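Long-range contacts in putative lipoprotein (Bacteroides fragilis, PDB 3QNK), which probably binds glycans at the outer membrane as a SusD-like lipoprotein, helping to deliver them to a partner transporter: residues E222-I227 and Y320-F325; I227-N232 and D366-N371; G272-T277 and Y359-W364; E279-F284 and E313-R318. All blocks are in the same frame, centred on the assembly; numbering follows the deposited sequence.

Contact 1. Residues E222-I227 and Y320-F325; sequences EKYRSI and YANIVF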
# COMPACT_ATOMS: atom_id res chain seq x y z
N GLU B 222 10.35 -20.92 31.57
CA GLU B 222 11.54 -20.69 30.75
C GLU B 222 11.59 -21.72 29.63
O GLU B 222 11.77 -21.35 28.47
CB GLU B 222 12.80 -20.73 31.62
N LYS B 223 11.36 -23.02 29.95
CA LYS B 223 11.36 -24.14 28.99
C LYS B 223 10.31 -23.93 27.89
O LYS B 223 10.63 -24.08 26.72
CB LYS B 223 11.11 -25.48 29.69
CG LYS B 223 12.37 -26.19 30.14
CD LYS B 223 12.00 -27.38 31.00
CE LYS B 223 13.19 -28.24 31.31
NZ LYS B 223 12.78 -29.50 31.98
N TYR B 224 9.08 -23.56 28.26
CA TYR B 224 8.00 -23.31 27.31
C TYR B 224 8.34 -22.12 26.40
O TYR B 224 8.25 -22.26 25.18
CB TYR B 224 6.67 -23.09 28.03
CG TYR B 224 5.49 -22.97 27.08
CD1 TYR B 224 4.79 -24.10 26.67
CD2 TYR B 224 5.04 -21.73 26.64
CE1 TYR B 224 3.68 -24.00 25.83
CE2 TYR B 224 3.96 -21.62 25.78
CZ TYR B 224 3.28 -22.76 25.39
OH TYR B 224 2.20 -22.64 24.54
N ARG B 225 8.77 -20.97 27.00
CA ARG B 225 9.15 -19.75 26.26
C ARG B 225 10.29 -19.98 25.28
O ARG B 225 10.40 -19.24 24.31
CB ARG B 225 9.58 -18.64 27.21
CG ARG B 225 8.44 -18.00 27.94
CD ARG B 225 8.87 -16.76 28.62
NE ARG B 225 10.00 -16.95 29.53
CZ ARG B 225 9.93 -16.97 30.86
NH1 ARG B 225 8.77 -16.78 31.48
NH2 ARG B 225 11.03 -17.13 31.58
N SER B 226 11.11 -20.99 25.52
CA SER B 226 12.25 -21.31 24.66
C SER B 226 11.84 -21.76 23.24
O SER B 226 12.72 -21.88 22.39
CB SER B 226 13.14 -22.35 25.31
OG SER B 226 12.59 -23.64 25.11
N ILE B 227 10.54 -21.99 22.97
CA ILE B 227 10.05 -22.38 21.64
C ILE B 227 10.34 -21.22 20.70
O ILE B 227 10.82 -21.42 19.57
CB ILE B 227 8.53 -22.74 21.71
CG1 ILE B 227 8.29 -24.04 22.50
CG2 ILE B 227 7.87 -22.81 20.32
CD1 ILE B 227 6.86 -24.26 22.97
N TYR B 320 3.17 -17.81 33.21
CA TYR B 320 4.43 -17.07 33.37
C TYR B 320 5.17 -16.96 32.05
O TYR B 320 5.99 -16.05 31.89
CB TYR B 320 5.33 -17.74 34.45
CG TYR B 320 4.62 -17.89 35.78
CD1 TYR B 320 4.38 -16.78 36.60
CD2 TYR B 320 4.04 -19.10 36.15
CE1 TYR B 320 3.67 -16.90 37.79
CE2 TYR B 320 3.33 -19.24 37.35
CZ TYR B 320 3.14 -18.14 38.16
OH TYR B 320 2.38 -18.31 39.29
N ALA B 321 4.84 -17.82 31.10
CA ALA B 321 5.41 -17.84 29.76
C ALA B 321 4.78 -16.79 28.87
O ALA B 321 5.44 -16.30 27.96
CB ALA B 321 5.23 -19.21 29.13
N ASN B 322 3.50 -16.45 29.11
CA ASN B 322 2.77 -15.50 28.28
C ASN B 322 2.57 -14.10 28.88
O ASN B 322 2.42 -13.13 28.12
CB ASN B 322 1.36 -16.05 28.03
CG ASN B 322 1.24 -17.09 26.98
OD1 ASN B 322 0.79 -16.80 25.88
ND2 ASN B 322 1.54 -18.35 27.32
N ILE B 323 2.41 -14.01 30.22
CA ILE B 323 2.02 -12.77 30.86
C ILE B 323 3.14 -12.07 31.62
O ILE B 323 3.77 -12.68 32.48
CB ILE B 323 0.79 -13.05 31.80
CG1 ILE B 323 -0.37 -13.82 31.09
CG2 ILE B 323 0.26 -11.81 32.49
CD1 ILE B 323 -0.91 -13.26 29.72
N VAL B 324 3.33 -10.77 31.31
CA VAL B 324 4.19 -9.83 32.02
C VAL B 324 3.21 -9.07 32.94
O VAL B 324 2.31 -8.37 32.44
CB VAL B 324 5.01 -8.89 31.08
CG1 VAL B 324 5.82 -7.87 31.88
CG2 VAL B 324 5.90 -9.68 30.14
N PHE B 325 3.36 -9.26 34.27
CA PHE B 325 2.48 -8.67 35.29
C PHE B 325 3.29 -7.89 36.37
O PHE B 325 4.51 -7.87 36.36
CB PHE B 325 1.62 -9.77 35.95
CG PHE B 325 2.46 -10.94 36.43
CD1 PHE B 325 3.12 -10.89 37.65
CD2 PHE B 325 2.63 -12.07 35.63
CE1 PHE B 325 3.94 -11.93 38.05
CE2 PHE B 325 3.44 -13.11 36.05
CZ PHE B 325 4.11 -13.02 37.24

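Contact 2. Residues I227-N232 and D366-N371; sequences IWWTTN and DYDNYN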
# COMPACT_ATOMS: atom_id res chain seq x y z
N ILE B 227 10.54 -21.99 22.97
CA ILE B 227 10.05 -22.38 21.64
C ILE B 227 10.34 -21.22 20.70
O ILE B 227 10.82 -21.42 19.57
CB ILE B 227 8.53 -22.74 21.71
CG1 ILE B 227 8.29 -24.04 22.50
CG2 ILE B 227 7.87 -22.81 20.32
CD1 ILE B 227 6.86 -24.26 22.97
N TRP B 228 10.16 -20.00 21.21
CA TRP B 228 10.30 -18.76 20.47
C TRP B 228 11.70 -18.17 20.47
O TRP B 228 11.91 -17.17 19.77
CB TRP B 228 9.31 -17.75 21.02
CG TRP B 228 7.93 -18.17 20.66
CD1 TRP B 228 7.32 -18.01 19.45
CD2 TRP B 228 7.07 -19.02 21.43
NE1 TRP B 228 6.13 -18.69 19.43
CE2 TRP B 228 5.93 -19.28 20.65
CE3 TRP B 228 7.13 -19.55 22.74
CZ2 TRP B 228 4.84 -20.04 21.13
CZ3 TRP B 228 6.08 -20.33 23.20
CH2 TRP B 228 4.95 -20.58 22.40
N TRP B 229 12.66 -18.79 21.21
CA TRP B 229 14.02 -18.25 21.26
C TRP B 229 14.70 -18.38 19.94
O TRP B 229 14.61 -19.43 19.29
CB TRP B 229 14.90 -18.94 22.31
CG TRP B 229 14.52 -18.71 23.74
CD1 TRP B 229 13.53 -17.90 24.21
CD2 TRP B 229 15.10 -19.34 24.87
NE1 TRP B 229 13.45 -18.00 25.57
CE2 TRP B 229 14.42 -18.87 26.01
CE3 TRP B 229 16.15 -20.26 25.04
CZ2 TRP B 229 14.73 -19.30 27.30
CZ3 TRP B 229 16.47 -20.68 26.33
CH2 TRP B 229 15.77 -20.19 27.44
N THR B 230 15.40 -17.31 19.56
CA THR B 230 16.19 -17.23 18.33
C THR B 230 17.38 -18.20 18.48
O THR B 230 17.78 -18.81 17.48
CB THR B 230 16.56 -15.79 18.02
OG1 THR B 230 16.98 -15.17 19.23
CG2 THR B 230 15.36 -15.00 17.47
N THR B 231 17.85 -18.43 19.73
CA THR B 231 18.92 -19.40 20.02
C THR B 231 18.36 -20.85 20.07
O THR B 231 19.09 -21.78 20.42
CB THR B 231 19.66 -19.05 21.33
OG1 THR B 231 18.73 -18.94 22.40
CG2 THR B 231 20.53 -17.81 21.22
N ASN B 232 17.08 -21.04 19.73
CA ASN B 232 16.46 -22.36 19.73
C ASN B 232 15.60 -22.51 18.49
O ASN B 232 14.74 -23.39 18.44
CB ASN B 232 15.65 -22.60 21.01
CG ASN B 232 15.39 -24.06 21.29
OD1 ASN B 232 16.23 -24.95 21.04
ND2 ASN B 232 14.21 -24.34 21.83
N ASP B 366 11.70 -12.24 23.48
CA ASP B 366 12.82 -12.91 24.15
C ASP B 366 13.40 -12.05 25.29
O ASP B 366 14.54 -11.60 25.22
CB ASP B 366 13.91 -13.28 23.13
CG ASP B 366 14.87 -14.40 23.53
OD1 ASP B 366 14.89 -14.77 24.74
OD2 ASP B 366 15.60 -14.90 22.63
N TYR B 367 12.61 -11.86 26.37
CA TYR B 367 13.02 -11.18 27.58
C TYR B 367 14.03 -12.05 28.35
O TYR B 367 14.72 -11.57 29.25
CB TYR B 367 11.81 -10.88 28.47
CG TYR B 367 10.88 -9.79 28.00
CD1 TYR B 367 11.35 -8.50 27.75
CD2 TYR B 367 9.51 -10.00 27.95
CE1 TYR B 367 10.49 -7.47 27.38
CE2 TYR B 367 8.63 -8.97 27.59
CZ TYR B 367 9.13 -7.71 27.31
OH TYR B 367 8.28 -6.69 26.96
N ASP B 368 14.11 -13.35 28.01
CA ASP B 368 15.05 -14.28 28.63
C ASP B 368 16.49 -13.98 28.18
O ASP B 368 17.40 -13.89 29.02
CB ASP B 368 14.70 -15.74 28.29
CG ASP B 368 13.44 -16.27 28.94
OD1 ASP B 368 13.44 -16.45 30.16
OD2 ASP B 368 12.46 -16.52 28.20
N ASN B 369 16.71 -13.83 26.86
CA ASN B 369 18.06 -13.71 26.31
C ASN B 369 18.45 -12.35 25.78
O ASN B 369 19.60 -11.96 25.95
CB ASN B 369 18.22 -14.71 25.17
CG ASN B 369 17.96 -16.12 25.61
OD1 ASN B 369 18.70 -16.67 26.44
ND2 ASN B 369 16.89 -16.73 25.12
N TYR B 370 17.53 -11.66 25.10
CA TYR B 370 17.81 -10.37 24.47
C TYR B 370 18.29 -9.30 25.42
O TYR B 370 18.06 -9.35 26.64
CB TYR B 370 16.56 -9.83 23.72
CG TYR B 370 16.43 -10.29 22.29
CD1 TYR B 370 16.96 -11.50 21.86
CD2 TYR B 370 15.72 -9.53 21.36
CE1 TYR B 370 16.81 -11.94 20.54
CE2 TYR B 370 15.54 -9.96 20.04
CZ TYR B 370 16.10 -11.16 19.63
OH TYR B 370 15.93 -11.59 18.33
N ASN B 371 19.03 -8.35 24.81
CA ASN B 371 19.50 -7.12 25.45
C ASN B 371 18.48 -6.04 25.13
O ASN B 371 17.66 -6.23 24.21
CB ASN B 371 20.93 -6.71 25.01
CG ASN B 371 21.41 -5.39 25.62
OD1 ASN B 371 21.03 -4.98 26.73
ND2 ASN B 371 22.23 -4.65 24.87

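Contact 3. Residues G272-T277 and Y359-W364; sequences GGLGPT and YNVWKW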
# COMPACT_ATOMS: atom_id res chain seq x y z
N GLY B 272 4.15 -0.67 24.44
CA GLY B 272 3.16 -1.42 25.23
C GLY B 272 2.49 -2.51 24.43
O GLY B 272 2.58 -3.68 24.79
N GLY B 273 1.84 -2.11 23.33
CA GLY B 273 1.16 -2.98 22.39
C GLY B 273 0.06 -3.77 23.03
O GLY B 273 -0.82 -3.18 23.67
N LEU B 274 0.12 -5.09 22.90
CA LEU B 274 -0.88 -6.01 23.43
C LEU B 274 -1.02 -5.86 24.94
O LEU B 274 -0.02 -5.72 25.64
CB LEU B 274 -0.51 -7.47 23.09
CG LEU B 274 -0.49 -7.85 21.62
CD1 LEU B 274 0.46 -8.98 21.39
CD2 LEU B 274 -1.85 -8.19 21.14
N GLY B 275 -2.25 -5.88 25.41
CA GLY B 275 -2.58 -5.77 26.82
C GLY B 275 -3.45 -6.93 27.24
O GLY B 275 -4.68 -6.84 27.13
N PRO B 276 -2.85 -8.06 27.67
CA PRO B 276 -3.68 -9.21 28.10
C PRO B 276 -4.79 -8.75 29.08
O PRO B 276 -4.54 -7.89 29.92
CB PRO B 276 -2.67 -10.13 28.79
CG PRO B 276 -1.37 -9.80 28.16
CD PRO B 276 -1.41 -8.35 27.83
N THR B 277 -6.01 -9.29 28.93
CA THR B 277 -7.16 -8.91 29.75
C THR B 277 -7.24 -9.71 31.04
O THR B 277 -6.68 -10.81 31.16
CB THR B 277 -8.44 -9.19 28.98
OG1 THR B 277 -8.33 -10.53 28.49
CG2 THR B 277 -8.65 -8.24 27.83
N TYR B 359 -1.16 -5.61 32.25
CA TYR B 359 -0.42 -6.74 31.69
C TYR B 359 0.17 -6.38 30.34
O TYR B 359 -0.38 -5.52 29.65
CB TYR B 359 -1.34 -7.98 31.51
CG TYR B 359 -2.07 -8.39 32.75
CD1 TYR B 359 -1.41 -9.02 33.80
CD2 TYR B 359 -3.42 -8.06 32.94
CE1 TYR B 359 -2.05 -9.32 35.00
CE2 TYR B 359 -4.08 -8.38 34.13
CZ TYR B 359 -3.40 -9.02 35.15
OH TYR B 359 -4.00 -9.34 36.34
N ASN B 360 1.23 -7.11 29.95
CA ASN B 360 1.89 -7.06 28.64
C ASN B 360 2.16 -8.48 28.23
O ASN B 360 2.20 -9.37 29.09
CB ASN B 360 3.20 -6.25 28.66
CG ASN B 360 3.01 -4.78 28.82
OD1 ASN B 360 3.02 -4.26 29.92
ND2 ASN B 360 2.85 -4.07 27.72
N VAL B 361 2.36 -8.71 26.92
CA VAL B 361 2.66 -10.05 26.41
C VAL B 361 4.18 -10.42 26.69
O VAL B 361 5.05 -9.52 26.77
CB VAL B 361 2.30 -10.15 24.91
CG1 VAL B 361 3.24 -9.28 24.06
CG2 VAL B 361 2.35 -11.59 24.41
N TRP B 362 4.46 -11.72 26.89
CA TRP B 362 5.82 -12.29 26.94
C TRP B 362 6.00 -13.15 25.62
O TRP B 362 6.28 -12.59 24.54
CB TRP B 362 6.08 -13.10 28.23
CG TRP B 362 7.53 -13.34 28.48
CD1 TRP B 362 8.51 -13.53 27.55
CD2 TRP B 362 8.19 -13.36 29.76
NE1 TRP B 362 9.74 -13.67 28.17
CE2 TRP B 362 9.57 -13.58 29.53
CE3 TRP B 362 7.76 -13.12 31.08
CZ2 TRP B 362 10.51 -13.63 30.57
CZ3 TRP B 362 8.68 -13.20 32.11
CH2 TRP B 362 10.04 -13.47 31.86
N LYS B 363 5.76 -14.49 25.72
CA LYS B 363 5.79 -15.48 24.65
C LYS B 363 6.96 -15.27 23.66
O LYS B 363 8.11 -15.58 23.98
CB LYS B 363 4.45 -15.51 23.89
CG LYS B 363 3.87 -16.92 23.81
CD LYS B 363 3.01 -17.07 22.60
CE LYS B 363 2.24 -18.37 22.59
NZ LYS B 363 1.39 -18.64 23.78
N TRP B 364 6.68 -14.71 22.47
CA TRP B 364 7.65 -14.49 21.41
C TRP B 364 8.55 -13.27 21.66
O TRP B 364 9.41 -13.01 20.82
CB TRP B 364 6.98 -14.44 20.03
CG TRP B 364 5.63 -13.79 20.03
CD1 TRP B 364 4.41 -14.41 20.11
CD2 TRP B 364 5.36 -12.38 20.07
NE1 TRP B 364 3.40 -13.47 20.15
CE2 TRP B 364 3.96 -12.22 20.13
CE3 TRP B 364 6.18 -11.24 20.03
CZ2 TRP B 364 3.35 -10.96 20.12
CZ3 TRP B 364 5.59 -10.00 20.02
CH2 TRP B 364 4.18 -9.86 20.07

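Contact 4. Residues E279-F284 and E313-R318; sequences ELIDAF and EGREPR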
# COMPACT_ATOMS: atom_id res chain seq x y z
N GLU B 279 -9.83 -11.25 31.79
CA GLU B 279 -10.59 -12.43 31.30
C GLU B 279 -9.65 -13.54 30.83
O GLU B 279 -9.93 -14.72 31.09
CB GLU B 279 -11.55 -12.05 30.17
CG GLU B 279 -12.79 -11.36 30.69
CD GLU B 279 -12.72 -9.87 30.96
OE1 GLU B 279 -11.66 -9.26 30.70
OE2 GLU B 279 -13.74 -9.32 31.45
N LEU B 280 -8.54 -13.17 30.18
CA LEU B 280 -7.55 -14.15 29.78
C LEU B 280 -6.76 -14.61 31.00
O LEU B 280 -6.51 -15.81 31.12
CB LEU B 280 -6.60 -13.61 28.70
CG LEU B 280 -5.44 -14.51 28.31
CD1 LEU B 280 -5.92 -15.86 27.70
CD2 LEU B 280 -4.50 -13.79 27.40
N ILE B 281 -6.37 -13.68 31.89
CA ILE B 281 -5.59 -14.04 33.08
C ILE B 281 -6.39 -15.06 33.90
O ILE B 281 -5.83 -16.08 34.34
CB ILE B 281 -5.17 -12.77 33.88
CG1 ILE B 281 -3.82 -12.22 33.38
CG2 ILE B 281 -5.03 -13.06 35.37
CD1 ILE B 281 -3.73 -11.75 32.03
N ASP B 282 -7.71 -14.83 34.02
CA ASP B 282 -8.63 -15.71 34.76
C ASP B 282 -8.71 -17.11 34.19
O ASP B 282 -9.02 -18.04 34.94
CB ASP B 282 -10.04 -15.09 34.78
CG ASP B 282 -10.24 -13.93 35.77
OD1 ASP B 282 -9.36 -13.73 36.65
OD2 ASP B 282 -11.30 -13.26 35.69
N ALA B 283 -8.45 -17.27 32.86
CA ALA B 283 -8.53 -18.52 32.14
C ALA B 283 -7.29 -19.43 32.34
O ALA B 283 -7.36 -20.64 32.04
CB ALA B 283 -8.75 -18.25 30.67
N PHE B 284 -6.16 -18.89 32.85
CA PHE B 284 -4.97 -19.70 33.16
C PHE B 284 -5.22 -20.47 34.44
O PHE B 284 -5.54 -19.89 35.47
CB PHE B 284 -3.71 -18.85 33.29
CG PHE B 284 -3.15 -18.35 31.98
CD1 PHE B 284 -2.28 -19.15 31.24
CD2 PHE B 284 -3.47 -17.09 31.51
CE1 PHE B 284 -1.75 -18.69 30.03
CE2 PHE B 284 -2.94 -16.62 30.31
CZ PHE B 284 -2.09 -17.42 29.57
N GLU B 313 0.48 -16.19 41.87
CA GLU B 313 1.11 -17.34 42.50
C GLU B 313 0.44 -18.66 42.06
O GLU B 313 -0.76 -18.72 41.84
CB GLU B 313 1.02 -17.19 44.04
CG GLU B 313 2.06 -16.27 44.68
CD GLU B 313 1.70 -15.60 46.01
OE1 GLU B 313 0.87 -16.16 46.76
OE2 GLU B 313 2.27 -14.52 46.30
N GLY B 314 1.24 -19.70 41.96
CA GLY B 314 0.85 -21.09 41.71
C GLY B 314 0.21 -21.48 40.40
O GLY B 314 -0.38 -22.57 40.31
N ARG B 315 0.37 -20.63 39.37
CA ARG B 315 -0.21 -20.86 38.05
C ARG B 315 0.56 -21.89 37.24
O ARG B 315 1.70 -22.22 37.58
CB ARG B 315 -0.25 -19.53 37.27
CG ARG B 315 -1.16 -18.46 37.83
CD ARG B 315 -2.63 -18.85 37.99
NE ARG B 315 -3.33 -17.70 38.55
CZ ARG B 315 -4.22 -16.98 37.89
NH1 ARG B 315 -4.65 -17.37 36.69
NH2 ARG B 315 -4.75 -15.89 38.44
N GLU B 316 -0.07 -22.41 36.18
CA GLU B 316 0.57 -23.39 35.28
C GLU B 316 1.67 -22.67 34.41
O GLU B 316 1.57 -21.45 34.22
CB GLU B 316 -0.49 -24.08 34.41
CG GLU B 316 -1.23 -23.14 33.48
CD GLU B 316 -1.06 -23.40 32.00
OE1 GLU B 316 0.06 -23.77 31.56
OE2 GLU B 316 -2.05 -23.21 31.26
N PRO B 317 2.73 -23.38 33.92
CA PRO B 317 3.84 -22.68 33.22
C PRO B 317 3.47 -21.67 32.12
O PRO B 317 4.17 -20.66 32.00
CB PRO B 317 4.66 -23.83 32.64
CG PRO B 317 4.48 -24.94 33.62
CD PRO B 317 3.05 -24.82 34.07
N ARG B 318 2.40 -21.92 31.32
CA ARG B 318 2.02 -21.04 30.20
C ARG B 318 1.61 -19.66 30.69
O ARG B 318 1.69 -18.70 29.93
CB ARG B 318 0.92 -21.65 29.32
CG ARG B 318 1.38 -22.89 28.56
CD ARG B 318 0.25 -23.58 27.81
NE ARG B 318 -0.79 -24.08 28.71
CZ ARG B 318 -1.81 -24.83 28.32
NH1 ARG B 318 -1.94 -25.19 27.06
NH2 ARG B 318 -2.72 -25.23 29.20

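Contact 1. Residues E222-I227 and Y320-F325
With CG turned anti to the carbonyl carbon (chi1 -74°) and the chain bent back at chi3 (-55°), Arg225 lays its CG and CD alongside the backbone of Ala321 and brings its guanidinium to the carbonyl of Tyr320. Tyr224, one residue earlier, takes the other course: its CG stands anti to the backbone N (chi1 -174°), and the ring comes to Ala321 from a different side. Two side chains touch the methyl of Ala321 from directions about at right angles, CB lying 3.5 Å from CD2 of Tyr224 and 3.6 Å from CG of Arg225. Farther out along the same ring, CE2 of Tyr224 comes within 4.3 Å of ND2 of Asn322, whose amide is bonded back to Arg318 O. The pairing joins helix 221-225 to the last turn of helix 317-322, just where that chain leaves helical geometry at Ile323 and passes into strand 323-324, which runs antiparallel to strand 360-361. A small residue at the meeting point lets the backbones approach closely, with the CA atoms of Arg225 and Ala321 5.5 Å apart. The polar part is slighter: NH1 of Arg225 gives a weak, bent hydrogen bond to Tyr320 O at 2.9 Å, reached at the edge of the guanidinium. The stronger partner of that arginine is Asp368, which takes NE in a salt bridge.

Contact 2. Residues I227-N232 and D366-N371
The amide of Asn369 stands upright on the indole of Trp229, its plane 88° from that of the ring, with ND2 over the ring centre and 3.2 Å from CD2 of Trp229. Beside it on the same face lies the carboxylate of Asp366, almost parallel to the indole (8° between the planes), its OD1 3.5 Å from CD1 of Trp229. The two polar groups are also tied to each other. Asp366 OD1 accepts the backbone N of Asn369 at 2.9 Å, an Asx motif that curls the 366-371 loop, and it receives a weak bond from Asn369 ND2 as well, which helps to fix the amide over the ring. At the indole edge, NE1 of Trp229 donates to OD2 of Asp368 at 3.2 Å; the acceptor lies close to the ring plane, although the N-H comes from above the carboxylate plane. The same OD2 takes a salt bridge from Arg225, so one oxygen serves both an indole and a guanidinium, an arrangement likely to favour the charged carboxylate. Next along the chain, Thr230 OG1 meets the edge of the Tyr370 ring, 3.5 Å from CE1 of Tyr370, whose hydroxyl is bonded to Ser383 O. The contact joins two irregular loops: 227-232 links helix 221-225 to strand 238-244, whereas the loop 366-371 lies between strands 360-361 and 384-387, and the neighbouring Trp228 and Ile227 pack on Ile387 of the latter strand.

Contact 3. Residues G272-T277 and Y359-W364
The backbones of 272-277 and 359-364 run nearly at right angles, their end-to-end directions 99° apart, and come nearest at Gly275 and Asn360, whose CA atoms are 5.0 Å from each other. CA of Gly275 makes a CA-H...O contact with the carbonyl oxygen of Tyr359, 3.6 Å away. Pro276 packs its ring against Tyr359 and the backbone of Asn360, CD lying 3.7 Å from CB of Tyr359, while its carbonyl oxygen, which is hydrogen-bonded to Thr357, meets the edge of the tyrosine ring 3.2 Å from CD2 of Tyr359. At the far end of that ring, the hydroxyl is bonded to Tyr312 and Gln278. Leu274 uses a single methyl, CD1, to reach two residues: it touches CG1 of Val361 at 3.9 Å and the edge of the Trp364 indole at CZ2, 3.7 Å away. To one side of these apolar contacts, ND2 of Asn360 reaches the carbonyl of Gly272 at 3.0 Å, with the acceptor in the amide plane and an N-H...O angle of 130°. Its OD1 accepts a hydrogen bond from Arg343, so both ends of the amide are engaged. A glycine-rich loop leading to helix 278-283 is laid across strand 360-361. The chemistry is that of a buried seam: methyl and ring carbons supply most of the fit, and one amide gives a buried loop carbonyl a hydrogen-bond partner.

Contact 4. Residues E279-F284 and E313-R318
Arg315 and Phe284 face each other across the contact, yet the arginine seeks backbone carbonyls at the end of helix 278-283 and just beyond it, while the phenylalanine ring turns to the start of helix 317-322. Bent at chi2 (-57°), the Arg315 chain brings NH1 within bonding distance of two carbonyls, donating to Ile281 O at 2.9 Å and, weakly, to Phe284 O at the same distance. The first bond is the straighter of the two, with an N-H...O angle of 144°; the second meets the guanidinium obliquely. Ile281 O also accepts the backbone N of Phe284, and these two donors reach it from opposite faces of its carbonyl plane. The arginine thus gathers carbonyls at the C-terminal end of a helix, where its positive charge should be well placed against the helix dipole. At the start of helix 317-322, Glu316 occupies the N-cap position and its OE1 accepts Arg318 N at 3.0 Å. The same carboxylate is gripped side-on by NE and NH2 of Arg318, whose guanidinium also forms salt bridges with Glu442 and Glu446 of helix 432-446. The Phe284 ring lies next to this charged pair: OE2 of Glu316 approaches its edge, 4.1 Å from CD1 of Phe284, with the ring and carboxylate planes 59° apart. Farther round the ring, CE1 of Phe284 comes within 3.4 Å of Arg318 O and 4.0 Å of Arg318 CB. Ile445 of helix 432-446 packs against Phe284, Glu316 and Arg318 alike.

Contacts 1, 3 and 4 are buried, whereas contact 2, between two irregular loops, is partly exposed, with polar groups over and around its indole. Helix 317-322 is used twice: contact 4 holds its start and contact 1 its end. Contacts 1 and 3 meet in the small sheet of strands 323-324 and 360-361, beside which Asn322 bonds Lys363. Contacts 1 and 2 share Ile227 and touch through a salt bridge, although the first is mainly apolar and the second mainly polar. Contact 3 relies on apolar packing and one amide bond, while contact 4 matches charged side chains to helix ends; Ile281 packs between them, against Tyr359 and Pro276.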